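Local coordinates for SsfX3 (PDB 3SKV), which probably transfers a salicylyl group onto a tetracycline intermediate during tetracycline biosynthesis, using a GDSL/SGNH hydrolase-type domain joined to a jelly-roll domain, at residues L87-D92 / K153-W158; T43-V48 / E179-S184; T91-L96 / V170-G175. The protein carries 1 engineered substitution. All coordinates share one frame; numbering follows the deposited sequence.

Interaction 1 of 3, residues L87-D92 / K153-W158; sequences LHLRTD and KLVELW. Engineered in segment 87-92: H88 (natural residue Cys).
Strands 87-91 and 153-158 run antiparallel, their axes 4.7 Å apart with N-to-C directions 156° from each other, and L87-L157 and L89-V155 are hydrogen-bonded pairs alternating with the non-hydrogen-bonded pairs H88-E156 and R90-L154. L157 N to L87 O spans 2.8 Å and V155 N to L89 O also 2.8 Å, both fairly straight; L89 N to V155 O is longer, 3.1 Å. At the non-hydrogen-bonded positions the alpha carbons of H88, R90 and E156 instead direct C-H groups at carbonyl oxygens.

On one face, the engineered H88 (natural residue Cys) lies alongside E156. CG of E156 sits over the imidazole, 3.8 Å from the ring centroid and 16° off its normal, a CH-pi contact, and the carboxylate is stacked on the ring with the planes 23° apart. A water in the ring plane joins H88 NE2 to E156 OE1, an oxygen that also accepts W158 NE1 at 3.1 Å; ND1 of H88 is hydrogen-bonded to D181 OD2. The side chain of R90, bent at its third torsion, crosses L154 with NH1 of R90 3.6 Å from CB of L154, and its NH2 forms a salt bridge with D152.

The other face is largely aliphatic toward L87 and L157: CD2 of L87 meets CD2 of L157 at 4.0 Å, while L89 CD1 leans on V155 CB. V155 and L157 then pack on L96 of strand 96-103, a layering consistent with a jelly roll, and within their own sheet the pair is flanked by strands 43-45 and 178-179 beside 86-91, and by 120-125 beside 153-158.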
loop_
_atom_site.group_PDB
_atom_site.type_symbol
_atom_site.label_atom_id
_atom_site.label_comp_id
_atom_site.label_asym_id
_atom_site.label_seq_id
_atom_site.Cartn_x
_atom_site.Cartn_y
_atom_site.Cartn_z
ATOM N N LEU A 87 -0.762 -10.294 7.924
ATOM C CA LEU A 87 -0.230 -11.222 8.903
ATOM C C LEU A 87 -0.319 -12.646 8.303
ATOM O O LEU A 87 -1.396 -13.082 7.910
ATOM C CB LEU A 87 -0.984 -11.095 10.247
ATOM C CG LEU A 87 -0.615 -12.142 11.329
ATOM C CD1 LEU A 87 0.851 -11.998 11.775
ATOM C CD2 LEU A 87 -1.540 -12.048 12.535
ATOM N N HIS A 88 0.826 -13.331 8.179
ATOM C CA HIS A 88 0.882 -14.680 7.629
ATOM C C HIS A 88 1.236 -15.673 8.714
ATOM O O HIS A 88 2.076 -15.397 9.579
ATOM C CB HIS A 88 1.962 -14.796 6.542
ATOM C CG HIS A 88 1.662 -14.121 5.242
ATOM N ND1 HIS A 88 2.189 -14.597 4.072
ATOM C CD2 HIS A 88 0.969 -12.989 4.980
ATOM C CE1 HIS A 88 1.776 -13.771 3.118
ATOM N NE2 HIS A 88 1.051 -12.779 3.619
ATOM N N LEU A 89 0.613 -16.850 8.641
ATOM C CA LEU A 89 0.864 -17.986 9.529
ATOM C C LEU A 89 0.365 -19.247 8.864
ATOM O O LEU A 89 -0.630 -19.204 8.147
ATOM C CB LEU A 89 0.254 -17.839 10.957
ATOM C CG LEU A 89 -1.249 -17.603 11.058
ATOM C CD1 LEU A 89 -1.965 -18.879 11.340
ATOM C CD2 LEU A 89 -1.572 -16.638 12.166
ATOM N N ARG A 90 1.047 -20.357 9.104
ATOM C CA ARG A 90 0.592 -21.646 8.621
ATOM C C ARG A 90 -0.007 -22.358 9.829
ATOM O O ARG A 90 0.596 -22.357 10.914
ATOM C CB ARG A 90 1.728 -22.458 7.998
ATOM C CG ARG A 90 2.294 -21.825 6.719
ATOM C CD ARG A 90 3.157 -22.834 5.957
ATOM N NE ARG A 90 2.387 -24.027 5.611
ATOM C CZ ARG A 90 1.610 -24.136 4.539
ATOM N NH1 ARG A 90 1.553 -23.149 3.651
ATOM N NH2 ARG A 90 0.911 -25.242 4.329
ATOM N N THR A 91 -1.219 -22.901 9.668
ATOM C CA THR A 91 -1.931 -23.621 10.735
ATOM C C THR A 91 -2.908 -24.649 10.193
ATOM O O THR A 91 -3.441 -24.488 9.087
ATOM C CB THR A 91 -2.635 -22.641 11.724
ATOM O OG1 THR A 91 -2.959 -23.358 12.919
ATOM C CG2 THR A 91 -3.912 -21.978 11.139
ATOM N N ASP A 92 -3.175 -25.686 11.002
ATOM C CA ASP A 92 -4.180 -26.666 10.649
ATOM C C ASP A 92 -5.519 -26.344 11.362
ATOM O O ASP A 92 -6.503 -27.045 11.172
ATOM C CB ASP A 92 -3.687 -28.088 10.933
ATOM C CG ASP A 92 -3.415 -28.487 12.374
ATOM O OD1 ASP A 92 -3.485 -27.610 13.266
ATOM O OD2 ASP A 92 -3.040 -29.660 12.601
ATOM N N LYS A 153 -2.543 -25.140 6.044
ATOM C CA LYS A 153 -2.846 -24.103 5.061
ATOM C C LYS A 153 -2.156 -22.806 5.433
ATOM O O LYS A 153 -1.885 -22.555 6.614
ATOM C CB LYS A 153 -4.382 -23.872 4.986
ATOM C CG LYS A 153 -4.966 -23.234 6.239
ATOM C CD LYS A 153 -6.358 -23.712 6.551
ATOM C CE LYS A 153 -6.723 -23.374 7.967
ATOM N NZ LYS A 153 -6.739 -24.597 8.822
ATOM N N LEU A 154 -1.927 -21.950 4.431
ATOM C CA LEU A 154 -1.386 -20.626 4.689
ATOM C C LEU A 154 -2.553 -19.668 4.961
ATOM O O LEU A 154 -3.466 -19.544 4.146
ATOM C CB LEU A 154 -0.504 -20.149 3.521
ATOM C CG LEU A 154 -0.055 -18.666 3.535
ATOM C CD1 LEU A 154 0.774 -18.300 4.789
ATOM C CD2 LEU A 154 0.685 -18.298 2.260
ATOM N N VAL A 155 -2.512 -18.991 6.105
ATOM C CA VAL A 155 -3.515 -18.011 6.497
ATOM C C VAL A 155 -2.944 -16.600 6.364
ATOM O O VAL A 155 -1.915 -16.308 6.980
ATOM C CB VAL A 155 -4.052 -18.266 7.916
ATOM C CG1 VAL A 155 -5.181 -17.275 8.246
ATOM C CG2 VAL A 155 -4.539 -19.706 8.063
ATOM N N GLU A 156 -3.592 -15.733 5.561
ATOM C CA GLU A 156 -3.151 -14.339 5.416
ATOM C C GLU A 156 -4.276 -13.461 5.910
ATOM O O GLU A 156 -5.414 -13.564 5.431
ATOM C CB GLU A 156 -2.800 -13.936 3.970
ATOM C CG GLU A 156 -1.908 -14.886 3.184
ATOM C CD GLU A 156 -1.903 -14.691 1.672
ATOM O OE1 GLU A 156 -2.109 -13.544 1.213
ATOM O OE2 GLU A 156 -1.667 -15.684 0.945
ATOM N N LEU A 157 -3.969 -12.624 6.880
ATOM C CA LEU A 157 -4.901 -11.645 7.439
ATOM C C LEU A 157 -4.495 -10.295 6.835
ATOM O O LEU A 157 -3.417 -9.784 7.164
ATOM C CB LEU A 157 -4.757 -11.605 8.979
ATOM C CG LEU A 157 -5.752 -12.414 9.828
ATOM C CD1 LEU A 157 -6.012 -13.797 9.258
ATOM C CD2 LEU A 157 -5.253 -12.542 11.224
ATOM N N TRP A 158 -5.291 -9.788 5.881
ATOM C CA TRP A 158 -5.039 -8.505 5.239
ATOM C C TRP A 158 -5.707 -7.453 6.076
ATOM O O TRP A 158 -6.938 -7.340 6.117
ATOM C CB TRP A 158 -5.595 -8.489 3.827
ATOM C CG TRP A 158 -4.757 -9.254 2.876
ATOM C CD1 TRP A 158 -4.628 -10.610 2.792
ATOM C CD2 TRP A 158 -4.006 -8.707 1.787
ATOM N NE1 TRP A 158 -3.794 -10.941 1.742
ATOM C CE2 TRP A 158 -3.397 -9.793 1.110
ATOM C CE3 TRP A 158 -3.741 -7.398 1.352
ATOM C CZ2 TRP A 158 -2.561 -9.611 0.014
ATOM C CZ3 TRP A 158 -2.865 -7.221 0.305
ATOM C CH2 TRP A 158 -2.309 -8.316 -0.374
HETATM O O HOH W 1 0.053 -11.658 1.245
#

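Interaction 2 of 3, residues T43-V48 / E179-S184; sequences TYRGAV and EKDTSS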
loop_
_atom_site.group_PDB
_atom_site.type_symbol
_atom_site.label_atom_id
_atom_site.label_comp_id
_atom_site.label_asym_id
_atom_site.label_seq_id
_atom_site.Cartn_x
_atom_site.Cartn_y
_atom_site.Cartn_z
ATOM N N THR A 43 4.673 -13.793 10.612
ATOM C CA THR A 43 5.336 -12.935 9.642
ATOM C C THR A 43 4.358 -11.816 9.290
ATOM O O THR A 43 3.215 -12.086 8.916
ATOM C CB THR A 43 5.768 -13.737 8.359
ATOM O OG1 THR A 43 6.538 -14.891 8.706
ATOM C CG2 THR A 43 6.574 -12.892 7.389
ATOM N N TYR A 44 4.817 -10.568 9.405
ATOM C CA TYR A 44 4.061 -9.385 9.022
ATOM C C TYR A 44 4.658 -8.937 7.711
ATOM O O TYR A 44 5.845 -8.640 7.624
ATOM C CB TYR A 44 4.141 -8.276 10.065
ATOM C CG TYR A 44 3.467 -8.646 11.369
ATOM C CD1 TYR A 44 4.141 -9.394 12.340
ATOM C CD2 TYR A 44 2.154 -8.259 11.633
ATOM C CE1 TYR A 44 3.516 -9.767 13.524
ATOM C CE2 TYR A 44 1.532 -8.600 12.830
ATOM C CZ TYR A 44 2.219 -9.349 13.774
ATOM O OH TYR A 44 1.600 -9.719 14.939
ATOM N N ARG A 45 3.864 -9.003 6.666
ATOM C CA ARG A 45 4.333 -8.596 5.363
ATOM C C ARG A 45 3.756 -7.218 5.099
ATOM O O ARG A 45 2.662 -6.894 5.562
ATOM C CB ARG A 45 3.953 -9.641 4.291
ATOM C CG ARG A 45 4.421 -11.062 4.649
ATOM C CD ARG A 45 5.361 -11.675 3.642
ATOM N NE ARG A 45 5.518 -13.129 3.839
ATOM C CZ ARG A 45 6.683 -13.780 3.909
ATOM N NH1 ARG A 45 7.829 -13.114 3.818
ATOM N NH2 ARG A 45 6.709 -15.095 4.106
ATOM N N GLY A 46 4.522 -6.391 4.430
ATOM C CA GLY A 46 4.096 -5.021 4.155
ATOM C C GLY A 46 4.282 -4.058 5.312
ATOM O O GLY A 46 3.862 -2.895 5.215
ATOM N N ALA A 47 4.917 -4.516 6.416
ATOM C CA ALA A 47 5.222 -3.631 7.568
ATOM C C ALA A 47 6.738 -3.372 7.629
ATOM O O ALA A 47 7.532 -4.276 7.378
ATOM C CB ALA A 47 4.730 -4.242 8.874
ATOM N N VAL A 48 7.138 -2.132 7.905
ATOM C CA VAL A 48 8.547 -1.747 8.007
ATOM C C VAL A 48 9.038 -2.006 9.435
ATOM O O VAL A 48 10.112 -2.570 9.621
ATOM C CB VAL A 48 8.722 -0.296 7.531
ATOM C CG1 VAL A 48 10.120 0.235 7.829
ATOM C CG2 VAL A 48 8.395 -0.180 6.041
ATOM N N GLU A 179 3.162 -22.859 12.162
ATOM C CA GLU A 179 4.425 -22.830 11.416
ATOM C C GLU A 179 4.623 -21.511 10.724
ATOM O O GLU A 179 3.645 -20.851 10.376
ATOM C CB GLU A 179 4.479 -23.960 10.368
ATOM C CG GLU A 179 4.405 -25.378 10.910
ATOM C CD GLU A 179 4.544 -26.454 9.841
ATOM O OE1 GLU A 179 3.711 -26.484 8.903
ATOM O OE2 GLU A 179 5.514 -27.244 9.920
ATOM N N LYS A 180 5.888 -21.141 10.491
ATOM C CA LYS A 180 6.237 -19.927 9.761
ATOM C C LYS A 180 5.970 -20.149 8.273
ATOM O O LYS A 180 6.259 -21.235 7.749
ATOM C CB LYS A 180 7.729 -19.599 9.964
ATOM C CG LYS A 180 8.123 -18.189 9.536
ATOM C CD LYS A 180 9.621 -17.996 9.545
ATOM C CE LYS A 180 10.037 -17.012 10.611
ATOM N NZ LYS A 180 10.920 -17.622 11.639
ATOM N N ASP A 181 5.449 -19.124 7.587
ATOM C CA ASP A 181 5.305 -19.157 6.142
ATOM C C ASP A 181 6.711 -18.842 5.623
ATOM O O ASP A 181 7.213 -17.737 5.847
ATOM C CB ASP A 181 4.292 -18.112 5.653
ATOM C CG ASP A 181 4.329 -17.861 4.155
ATOM O OD1 ASP A 181 4.500 -18.842 3.384
ATOM O OD2 ASP A 181 4.153 -16.703 3.751
ATOM N N THR A 182 7.367 -19.834 5.012
ATOM C CA THR A 182 8.735 -19.676 4.519
ATOM C C THR A 182 8.866 -19.214 3.062
ATOM O O THR A 182 9.999 -19.108 2.578
ATOM C CB THR A 182 9.615 -20.879 4.854
ATOM O OG1 THR A 182 8.951 -22.080 4.443
ATOM C CG2 THR A 182 10.019 -20.912 6.317
ATOM N N SER A 183 7.737 -18.870 2.390
ATOM C CA SER A 183 7.740 -18.321 1.029
ATOM C C SER A 183 8.693 -17.109 0.898
ATOM O O SER A 183 8.782 -16.259 1.803
ATOM C CB SER A 183 6.335 -17.894 0.614
ATOM O OG SER A 183 5.462 -18.986 0.373
ATOM N N SER A 184 9.422 -17.064 -0.217
ATOM C CA SER A 184 10.344 -15.974 -0.521
ATOM C C SER A 184 10.008 -15.338 -1.864
ATOM O O SER A 184 10.742 -15.483 -2.855
ATOM C CB SER A 184 11.794 -16.439 -0.431
ATOM O OG SER A 184 12.349 -16.033 0.807
HETATM O O HOH W 2 4.763 -16.813 9.088
HETATM O O HOH W 3 10.032 -15.040 4.398
#
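R45 reaches from the end of strand 43-45 to D181 in the loop after strand 178-179, and NH2 of R45 donates to OD2 of D181 at 3.0 Å in a salt bridge with an N-H...O angle of 162°. The acceptor lies close to the guanidinium plane, yet the donor approaches OD2 from above the carboxylate, 66° out of its plane, in keeping with planes 86° apart. This is a single bond, not a two-bond fork: NE of R45 stays 3.8 Å from OD2 of D181.

Two waters widen the contact. One is held by T43 OG1 at 2.6 Å and by the backbone N of D181 at 2.8 Å; the other accepts from R45 NH1 and donates to S183 O. CG2 of T43 covers one face of the R45 guanidinium, 3.6 Å above its centre.

D181 is fixed from its own side. With CG opposite the backbone N, its OD1 receives S183 OG at 3.2 Å on the syn side, and OD2 is also hydrogen-bonded to ND1 of the engineered H88 on strand 86-91.

The contact ties strand 43-45 of the N-terminal beta domain to the loop leading into strand 187-192 of the parallel GDSL/SGNH sheet. In this construct one carboxylate joins the arginine, the engineered histidine and the loop's own serine, and the arginine's positive charge, helped by the S183 hydroxyl, would be expected to favour the ionised form of D181.

Interaction 3 of 3, residues T91-L96 / V170-G175; sequences TDSPWL and VRLEAG
OG of S93 is gripped from both segments: it donates to the carbonyl O of W95 at 2.6 Å, in the carbonyl plane and on a lone pair, and accepts the backbone N of E173 at 3.0 Å with a nearly straight 179° N-H...O angle. The hydroxyl thereby fastens the turn between strands 86-91 and 96-103, a crossing from one sheet to the other consistent with the jelly-roll fold, to the end of strand 164-172.

W95 carries the largest share of the interface. Its indole lies across the backbone of 171-173, with L172 C and E173 N both 3.5 Å above one face and offset toward the rim. CG of W95 is set between its backbone N and carbonyl carbon (chi1 64°), which turns the ring back over the opposing chain. At the far end the CZ3-CH2 rim of the indole lies over one face of the R171 guanidinium, CH2 of W95 3.9 Å from NH2 of R171, while NH1 of R171 is salt-bridged to E142. H144 meets the indole as well.

Beside the serine, the side chain of L172 fans out: CB touches S93 OG, CD1 approaches OG1 of T91, itself hydrogen-bonded to T177 O, and CD2 rests 3.8 Å from CB of L96. The carboxylate of E173 closes the pyrrole edge. NE1 of W95 reaches OE1 of E173 at 2.9 Å, within 4° of the indole plane but coming down almost perpendicularly on the carboxylate.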
loop_
_atom_site.group_PDB
_atom_site.type_symbol
_atom_site.label_atom_id
_atom_site.label_comp_id
_atom_site.label_asym_id
_atom_site.label_seq_id
_atom_site.Cartn_x
_atom_site.Cartn_y
_atom_site.Cartn_z
ATOM N N THR A 91 -1.219 -22.901 9.668
ATOM C CA THR A 91 -1.931 -23.621 10.735
ATOM C C THR A 91 -2.908 -24.649 10.193
ATOM O O THR A 91 -3.441 -24.488 9.087
ATOM C CB THR A 91 -2.635 -22.641 11.724
ATOM O OG1 THR A 91 -2.959 -23.358 12.919
ATOM C CG2 THR A 91 -3.912 -21.978 11.139
ATOM N N ASP A 92 -3.175 -25.686 11.002
ATOM C CA ASP A 92 -4.180 -26.666 10.649
ATOM C C ASP A 92 -5.519 -26.344 11.362
ATOM O O ASP A 92 -6.503 -27.045 11.172
ATOM C CB ASP A 92 -3.687 -28.088 10.933
ATOM C CG ASP A 92 -3.415 -28.487 12.374
ATOM O OD1 ASP A 92 -3.485 -27.610 13.266
ATOM O OD2 ASP A 92 -3.040 -29.660 12.601
ATOM N N SER A 93 -5.533 -25.318 12.209
ATOM C CA SER A 93 -6.685 -24.901 13.010
ATOM C C SER A 93 -7.926 -24.572 12.128
ATOM O O SER A 93 -7.812 -23.840 11.148
ATOM C CB SER A 93 -6.301 -23.698 13.875
ATOM O OG SER A 93 -7.339 -23.223 14.715
ATOM N N PRO A 94 -9.117 -25.136 12.439
ATOM C CA PRO A 94 -10.310 -24.809 11.632
ATOM C C PRO A 94 -10.875 -23.413 11.963
ATOM O O PRO A 94 -11.806 -22.952 11.302
ATOM C CB PRO A 94 -11.279 -25.937 11.986
ATOM C CG PRO A 94 -10.945 -26.266 13.398
ATOM C CD PRO A 94 -9.456 -26.057 13.552
ATOM N N TRP A 95 -10.316 -22.743 12.992
ATOM C CA TRP A 95 -10.760 -21.403 13.396
ATOM C C TRP A 95 -9.621 -20.522 13.893
ATOM O O TRP A 95 -8.555 -21.016 14.268
ATOM C CB TRP A 95 -11.898 -21.467 14.439
ATOM C CG TRP A 95 -11.527 -22.086 15.750
ATOM C CD1 TRP A 95 -11.611 -23.400 16.087
ATOM C CD2 TRP A 95 -10.989 -21.409 16.901
ATOM N NE1 TRP A 95 -11.171 -23.587 17.381
ATOM C CE2 TRP A 95 -10.778 -22.385 17.901
ATOM C CE3 TRP A 95 -10.638 -20.070 17.176
ATOM C CZ2 TRP A 95 -10.273 -22.064 19.167
ATOM C CZ3 TRP A 95 -10.147 -19.750 18.432
ATOM C CH2 TRP A 95 -9.961 -20.736 19.410
ATOM N N LEU A 96 -9.852 -19.214 13.918
ATOM C CA LEU A 96 -8.907 -18.265 14.473
ATOM C C LEU A 96 -9.596 -17.130 15.148
ATOM O O LEU A 96 -10.693 -16.713 14.753
ATOM C CB LEU A 96 -7.784 -17.802 13.501
ATOM C CG LEU A 96 -8.044 -16.780 12.387
ATOM C CD1 LEU A 96 -8.262 -15.345 12.920
ATOM C CD2 LEU A 96 -6.848 -16.711 11.502
ATOM N N VAL A 170 -3.527 -13.851 19.302
ATOM C CA VAL A 170 -4.042 -14.713 18.256
ATOM C C VAL A 170 -4.415 -16.010 18.968
ATOM O O VAL A 170 -3.654 -16.505 19.810
ATOM C CB VAL A 170 -3.084 -14.932 17.065
ATOM C CG1 VAL A 170 -3.675 -15.922 16.054
ATOM C CG2 VAL A 170 -2.770 -13.603 16.370
ATOM N N ARG A 171 -5.614 -16.508 18.715
ATOM C CA ARG A 171 -6.021 -17.763 19.322
ATOM C C ARG A 171 -6.370 -18.768 18.245
ATOM O O ARG A 171 -6.898 -18.402 17.195
ATOM C CB ARG A 171 -7.180 -17.569 20.294
ATOM C CG ARG A 171 -6.739 -17.171 21.687
ATOM C CD ARG A 171 -7.895 -16.671 22.543
ATOM N NE ARG A 171 -9.049 -17.566 22.456
ATOM C CZ ARG A 171 -10.250 -17.190 22.034
ATOM N NH1 ARG A 171 -10.485 -15.926 21.719
ATOM N NH2 ARG A 171 -11.239 -18.071 21.967
ATOM N N LEU A 172 -6.046 -20.028 18.499
ATOM C CA LEU A 172 -6.283 -21.150 17.589
ATOM C C LEU A 172 -6.796 -22.325 18.408
ATOM O O LEU A 172 -6.745 -22.285 19.656
ATOM C CB LEU A 172 -4.982 -21.560 16.849
ATOM C CG LEU A 172 -4.205 -20.457 16.120
ATOM C CD1 LEU A 172 -2.815 -20.925 15.744
ATOM C CD2 LEU A 172 -4.960 -19.952 14.904
ATOM N N GLU A 173 -7.279 -23.384 17.704
ATOM C CA GLU A 173 -7.781 -24.604 18.311
ATOM C C GLU A 173 -6.668 -25.229 19.158
ATOM O O GLU A 173 -5.489 -25.111 18.807
ATOM C CB GLU A 173 -8.249 -25.573 17.209
ATOM C CG GLU A 173 -8.946 -26.839 17.703
ATOM C CD GLU A 173 -10.430 -26.686 17.976
ATOM O OE1 GLU A 173 -10.797 -26.035 18.984
ATOM O OE2 GLU A 173 -11.231 -27.220 17.176
ATOM N N ALA A 174 -7.037 -25.883 20.271
ATOM C CA ALA A 174 -6.068 -26.581 21.116
ATOM C C ALA A 174 -5.400 -27.697 20.286
ATOM O O ALA A 174 -6.072 -28.385 19.501
ATOM C CB ALA A 174 -6.789 -27.205 22.301
ATOM N N GLY A 175 -4.099 -27.870 20.448
ATOM C CA GLY A 175 -3.372 -28.891 19.698
ATOM C C GLY A 175 -3.127 -28.557 18.233
ATOM O O GLY A 175 -2.552 -29.373 17.513
#

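In the fold
From the N terminus, 43-48 is met first and waits longest for its partner: interaction 2 closes the widest loop, at 179-184, and both other contacts nest inside it. Interactions 1 and 3 leave from one stretch, sharing T91 and D92; the chain returns first to 153-158 and then to 170-175. Interaction 1 is bound to interaction 2 edge to edge in one sheet, through backbone bonds H88-T43 and R90-E179. Interaction 3 lies toward the second sheet, joined to interaction 1 by K153 NZ on S93 O and by L96 against V155 and L157. Interaction 2 also ties the beta domain to the segment leading into strand 187-192 of the parallel sheet.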